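Thiaminase-I (Naegleria gruberi, PDB 4HCW) is a thiaminase-I, an enzyme of a family whose two-lobed alpha/beta fold resembles that of periplasmic binding proteins. Local coordinates at residues S67-F72 with S157-F162; L73-S78 with D340-E345. One frame throughout, in Å; residues are numbered along the deposited sequence.

Interaction 1 (S67-F72 with S157-F162); sequences STDSIF and SSFTVF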
loop_
_atom_site.group_PDB
_atom_site.type_symbol
_atom_site.label_atom_id
_atom_site.label_comp_id
_atom_site.label_asym_id
_atom_site.label_seq_id
_atom_site.Cartn_x
_atom_site.Cartn_y
_atom_site.Cartn_z
ATOM N N SER A 67 7.204 -1.882 -11.069
ATOM C CA SER A 67 6.201 -2.009 -10.021
ATOM C C SER A 67 5.707 -0.627 -9.616
ATOM O O SER A 67 6.489 0.220 -9.188
ATOM C CB SER A 67 6.777 -2.739 -8.807
ATOM O OG SER A 67 5.794 -2.903 -7.799
ATOM N N THR A 68 4.405 -0.401 -9.762
ATOM C CA THR A 68 3.822 0.896 -9.442
ATOM C C THR A 68 2.600 0.766 -8.546
ATOM O O THR A 68 1.919 -0.260 -8.550
ATOM C CB THR A 68 3.412 1.658 -10.714
ATOM O OG1 THR A 68 2.709 2.853 -10.349
ATOM C CG2 THR A 68 2.508 0.795 -11.583
ATOM N N ASP A 69 2.330 1.812 -7.774
ATOM C CA ASP A 69 1.115 1.875 -6.977
ATOM C C ASP A 69 -0.067 1.964 -7.932
ATOM O O ASP A 69 -0.008 2.669 -8.939
ATOM C CB ASP A 69 1.148 3.095 -6.053
ATOM C CG ASP A 69 0.085 3.042 -4.968
ATOM O OD1 ASP A 69 -1.004 2.477 -5.208
ATOM O OD2 ASP A 69 0.340 3.574 -3.866
ATOM N N SER A 70 -1.139 1.244 -7.617
ATOM C CA SER A 70 -2.321 1.230 -8.472
ATOM C C SER A 70 -3.086 2.552 -8.408
ATOM O O SER A 70 -4.032 2.765 -9.167
ATOM C CB SER A 70 -3.238 0.062 -8.103
ATOM O OG SER A 70 -3.591 0.104 -6.732
ATOM N N ILE A 71 -2.667 3.435 -7.507
ATOM C CA ILE A 71 -3.295 4.745 -7.365
ATOM C C ILE A 71 -3.027 5.614 -8.594
ATOM O O ILE A 71 -3.767 6.557 -8.873
ATOM C CB ILE A 71 -2.813 5.471 -6.084
ATOM C CG1 ILE A 71 -3.762 6.616 -5.718
ATOM C CG2 ILE A 71 -1.382 5.969 -6.243
ATOM C CD1 ILE A 71 -3.394 7.321 -4.434
ATOM N N PHE A 72 -1.973 5.283 -9.332
ATOM C CA PHE A 72 -1.615 6.028 -10.533
ATOM C C PHE A 72 -1.744 5.155 -11.773
ATOM O O PHE A 72 -1.304 5.536 -12.856
ATOM C CB PHE A 72 -0.187 6.564 -10.424
ATOM C CG PHE A 72 0.005 7.556 -9.314
ATOM C CD1 PHE A 72 -1.009 8.434 -8.968
ATOM C CD2 PHE A 72 1.197 7.606 -8.613
ATOM C CE1 PHE A 72 -0.835 9.346 -7.946
ATOM C CE2 PHE A 72 1.377 8.515 -7.589
ATOM C CZ PHE A 72 0.360 9.387 -7.256
ATOM N N SER A 157 1.094 14.320 6.116
ATOM C CA SER A 157 1.778 13.931 4.889
ATOM C C SER A 157 0.871 14.177 3.692
ATOM O O SER A 157 -0.326 13.895 3.747
ATOM C CB SER A 157 2.186 12.459 4.946
ATOM O OG SER A 157 3.050 12.215 6.040
ATOM N N SER A 158 1.449 14.705 2.617
ATOM C CA SER A 158 0.696 15.062 1.419
ATOM C C SER A 158 -0.141 13.899 0.897
ATOM O O SER A 158 -1.312 14.064 0.556
ATOM C CB SER A 158 1.643 15.554 0.322
ATOM O OG SER A 158 2.417 16.653 0.770
ATOM N N PHE A 159 0.469 12.719 0.854
ATOM C CA PHE A 159 -0.187 11.527 0.336
ATOM C C PHE A 159 -1.309 11.058 1.260
ATOM O O PHE A 159 -2.279 10.445 0.813
ATOM C CB PHE A 159 0.843 10.413 0.142
ATOM C CG PHE A 159 0.356 9.274 -0.703
ATOM C CD1 PHE A 159 0.330 9.382 -2.083
ATOM C CD2 PHE A 159 -0.068 8.092 -0.118
ATOM C CE1 PHE A 159 -0.116 8.335 -2.866
ATOM C CE2 PHE A 159 -0.515 7.040 -0.895
ATOM C CZ PHE A 159 -0.538 7.160 -2.271
ATOM N N THR A 160 -1.175 11.354 2.549
ATOM C CA THR A 160 -2.172 10.950 3.536
ATOM C C THR A 160 -3.297 11.978 3.640
ATOM O O THR A 160 -4.470 11.617 3.749
ATOM C CB THR A 160 -1.533 10.734 4.922
ATOM O OG1 THR A 160 -0.442 9.812 4.806
ATOM C CG2 THR A 160 -2.556 10.181 5.902
ATOM N N VAL A 161 -2.931 13.256 3.607
ATOM C CA VAL A 161 -3.909 14.338 3.611
ATOM C C VAL A 161 -4.828 14.219 2.401
ATOM O O VAL A 161 -6.050 14.322 2.521
ATOM C CB VAL A 161 -3.223 15.718 3.596
ATOM C CG1 VAL A 161 -4.238 16.819 3.324
ATOM C CG2 VAL A 161 -2.495 15.964 4.907
ATOM N N PHE A 162 -4.227 13.992 1.237
ATOM C CA PHE A 162 -4.978 13.792 0.003
ATOM C C PHE A 162 -5.860 12.548 0.078
ATOM O O PHE A 162 -7.011 12.565 -0.355
ATOM C CB PHE A 162 -4.019 13.686 -1.187
ATOM C CG PHE A 162 -4.668 13.197 -2.452
ATOM C CD1 PHE A 162 -5.401 14.060 -3.248
ATOM C CD2 PHE A 162 -4.537 11.875 -2.850
ATOM C CE1 PHE A 162 -5.999 13.614 -4.412
ATOM C CE2 PHE A 162 -5.132 11.424 -4.013
ATOM C CZ PHE A 162 -5.864 12.294 -4.795
#
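An Asx turn at the end of strand 65-69, begun by Asp69, presents Asp69 and Ile71 to Phe159, on the first turn of helix 158-169. The backbones stay well apart, with the CA atoms of Ile71 and Phe159 separated by 10.7 Å, and the side chains of Asp69 and Ile71 meet that of Phe159 from the opposite direction. The CD1 methyl of Ile71 lies 3.6 Å from CZ of the Phe159 ring, approaching it obliquely. The extended side chain of Ile71, with CG1 anti to the backbone N (chi1 -163°) and CD1 extended in turn, carries the methyl this far; the same atom lies 4.5 Å from CE2 of Phe162, near the plane of that ring at its edge. Asp69 OD2 is 4.0 Å from Phe159 CZ, the carboxylate and ring planes being 50° apart. Its hydrogen bond goes instead to Tyr54 OH, and the Tyr54 ring also meets Phe159 edge-to-face. The other oxygen, Asp69 OD1, closes the turn by accepting from Ile71 N at 3.0 Å, the donor standing above the carboxylate plane. Asp69 O is gripped from both faces of its plane, by Thr68 OG1 and Phe72 N. Across the interface itself the contact is van der Waals in character, while each carboxylate oxygen of Asp69 has a hydrogen-bond partner, which should limit the cost of burying this acid against an aromatic ring.

Interaction 2 (L73-S78 with D340-E345); sequences LPYLVS and DFANKE
Helix 73-77 and the loop 340-342 come close at Tyr75 and Asp340, whose CA atoms are 4.9 Å apart. Tyr75 dominates the contact, its side chain lying over the main chain of the loop. Tyr75 CB is 3.4 Å from Phe341 O, and Phe341 C sits over one ring face, displaced toward the rim. With CG anti to the backbone N (chi1 162°), the ring is carried along the loop, from Asp340 C, 3.7 Å from Tyr75 CD1, to the methyl of Ala342, where Ala342 CB lies 3.6 Å from Tyr75 CE2. Ala342 occupies the N-cap position of helix 343-353, and the glutamate three residues on takes its N-H: Ala342 N donates to Glu345 OE2 (3.2 Å), from above the carboxylate plane. The Ala342 side chain has no acceptor for the helix's first N-H groups; Asp56 receives those of Asn343 and Lys344, OD1 from the former and OD2 from the latter, and its charge probably interacts favourably with the helix dipole. On the other segment, Ser78 OG donates to Tyr75 O at 2.9 Å. The side chain of Asp340 leaves its backbone pointing away from helix 73-77, and its OD1 accepts from the backbone N of Ala181.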
loop_
_atom_site.group_PDB
_atom_site.type_symbol
_atom_site.label_atom_id
_atom_site.label_comp_id
_atom_site.label_asym_id
_atom_site.label_seq_id
_atom_site.Cartn_x
_atom_site.Cartn_y
_atom_site.Cartn_z
ATOM N N LEU A 73 -2.352 3.985 -11.609
ATOM C CA LEU A 73 -2.484 3.032 -12.710
ATOM C C LEU A 73 -3.326 3.532 -13.896
ATOM O O LEU A 73 -2.861 3.468 -15.034
ATOM C CB LEU A 73 -2.976 1.667 -12.209
ATOM C CG LEU A 73 -2.961 0.537 -13.240
ATOM C CD1 LEU A 73 -1.550 0.311 -13.766
ATOM C CD2 LEU A 73 -3.527 -0.744 -12.644
ATOM N N PRO A 74 -4.556 4.031 -13.646
ATOM C CA PRO A 74 -5.345 4.503 -14.793
ATOM C C PRO A 74 -4.689 5.675 -15.522
ATOM O O PRO A 74 -4.769 5.750 -16.749
ATOM C CB PRO A 74 -6.662 4.952 -14.153
ATOM C CG PRO A 74 -6.742 4.192 -12.878
ATOM C CD PRO A 74 -5.330 4.113 -12.393
ATOM N N TYR A 75 -4.054 6.574 -14.776
ATOM C CA TYR A 75 -3.317 7.678 -15.381
ATOM C C TYR A 75 -2.127 7.153 -16.173
ATOM O O TYR A 75 -1.749 7.720 -17.199
ATOM C CB TYR A 75 -2.843 8.667 -14.311
ATOM C CG TYR A 75 -1.733 9.588 -14.776
ATOM C CD1 TYR A 75 -2.002 10.678 -15.594
ATOM C CD2 TYR A 75 -0.415 9.365 -14.394
ATOM C CE1 TYR A 75 -0.989 11.519 -16.021
ATOM C CE2 TYR A 75 0.603 10.201 -14.814
ATOM C CZ TYR A 75 0.312 11.276 -15.627
ATOM O OH TYR A 75 1.327 12.109 -16.046
ATOM N N LEU A 76 -1.541 6.064 -15.690
ATOM C CA LEU A 76 -0.400 5.450 -16.355
ATOM C C LEU A 76 -0.862 4.692 -17.595
ATOM O O LEU A 76 -0.113 4.543 -18.561
ATOM C CB LEU A 76 0.331 4.514 -15.391
ATOM C CG LEU A 76 1.809 4.234 -15.663
ATOM C CD1 LEU A 76 2.583 5.534 -15.809
ATOM C CD2 LEU A 76 2.390 3.389 -14.542
ATOM N N VAL A 77 -2.105 4.220 -17.563
ATOM C CA VAL A 77 -2.698 3.520 -18.697
ATOM C C VAL A 77 -3.008 4.481 -19.842
ATOM O O VAL A 77 -2.739 4.184 -21.007
ATOM C CB VAL A 77 -3.984 2.766 -18.287
ATOM C CG1 VAL A 77 -4.796 2.368 -19.512
ATOM C CG2 VAL A 77 -3.642 1.544 -17.450
ATOM N N SER A 78 -3.553 5.645 -19.499
ATOM C CA SER A 78 -3.955 6.635 -20.495
ATOM C C SER A 78 -2.772 7.233 -21.257
ATOM O O SER A 78 -2.959 7.979 -22.218
ATOM C CB SER A 78 -4.778 7.748 -19.842
ATOM O OG SER A 78 -4.030 8.419 -18.845
ATOM N N ASP A 340 -6.711 10.964 -14.448
ATOM C CA ASP A 340 -5.940 11.833 -15.333
ATOM C C ASP A 340 -4.891 12.685 -14.619
ATOM O O ASP A 340 -4.537 13.764 -15.094
ATOM C CB ASP A 340 -6.878 12.733 -16.145
ATOM C CG ASP A 340 -7.900 13.450 -15.278
ATOM O OD1 ASP A 340 -7.677 13.570 -14.055
ATOM O OD2 ASP A 340 -8.930 13.898 -15.825
ATOM N N PHE A 341 -4.394 12.202 -13.485
ATOM C CA PHE A 341 -3.382 12.942 -12.736
ATOM C C PHE A 341 -2.511 12.031 -11.878
ATOM O O PHE A 341 -2.833 10.862 -11.670
ATOM C CB PHE A 341 -4.029 14.034 -11.875
ATOM C CG PHE A 341 -4.891 13.506 -10.759
ATOM C CD1 PHE A 341 -6.195 13.107 -11.002
ATOM C CD2 PHE A 341 -4.401 13.424 -9.467
ATOM C CE1 PHE A 341 -6.990 12.626 -9.976
ATOM C CE2 PHE A 341 -5.190 12.947 -8.438
ATOM C CZ PHE A 341 -6.487 12.547 -8.694
ATOM N N ALA A 342 -1.404 12.575 -11.382
ATOM C CA ALA A 342 -0.483 11.806 -10.557
ATOM C C ALA A 342 0.026 12.599 -9.355
ATOM O O ALA A 342 -0.755 13.212 -8.629
ATOM C CB ALA A 342 0.679 11.295 -11.394
ATOM N N ASN A 343 1.341 12.587 -9.159
ATOM C CA ASN A 343 1.950 13.123 -7.943
ATOM C C ASN A 343 1.864 14.638 -7.765
ATOM O O ASN A 343 1.717 15.124 -6.643
ATOM C CB ASN A 343 3.403 12.658 -7.826
ATOM C CG ASN A 343 3.517 11.163 -7.606
ATOM O OD1 ASN A 343 3.357 10.677 -6.487
ATOM N ND2 ASN A 343 3.791 10.425 -8.676
ATOM N N LYS A 344 1.962 15.380 -8.864
ATOM C CA LYS A 344 1.920 16.837 -8.797
ATOM C C LYS A 344 0.581 17.334 -8.255
ATOM O O LYS A 344 0.537 18.217 -7.401
ATOM C CB LYS A 344 2.195 17.453 -10.170
ATOM C CG LYS A 344 2.277 18.973 -10.162
ATOM C CD LYS A 344 2.552 19.528 -11.551
ATOM N N GLU A 345 -0.506 16.753 -8.749
ATOM C CA GLU A 345 -1.842 17.156 -8.324
ATOM C C GLU A 345 -2.142 16.714 -6.894
ATOM O O GLU A 345 -2.840 17.411 -6.159
ATOM C CB GLU A 345 -2.906 16.620 -9.286
ATOM C CG GLU A 345 -2.912 17.287 -10.656
ATOM C CD GLU A 345 -1.772 16.824 -11.545
ATOM O OE1 GLU A 345 -1.485 17.509 -12.550
ATOM O OE2 GLU A 345 -1.166 15.776 -11.242
#

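The two contacts lie side by side, their centres about 11 Å apart, and their segments alternate along the chain: 67-72 runs straight into 73-78, then come 157-162 and 340-345. Phe72, at the N-cap position of helix 73-77, joins them by packing against Ala342 and Asn343. A second junction is Phe162, whose CZ lies 3.8 Å from Phe341 CE2 and which also touches Val346 and Cys349 of helix 343-353. Strand 335-338 leads into 340-345, and its Cys338 shares a backbone hydrogen bond with Ile71. The C-terminal part of the chain thus packs against both the strand-to-helix connection after 65-69 and helix 158-169, tying together regions distant in sequence.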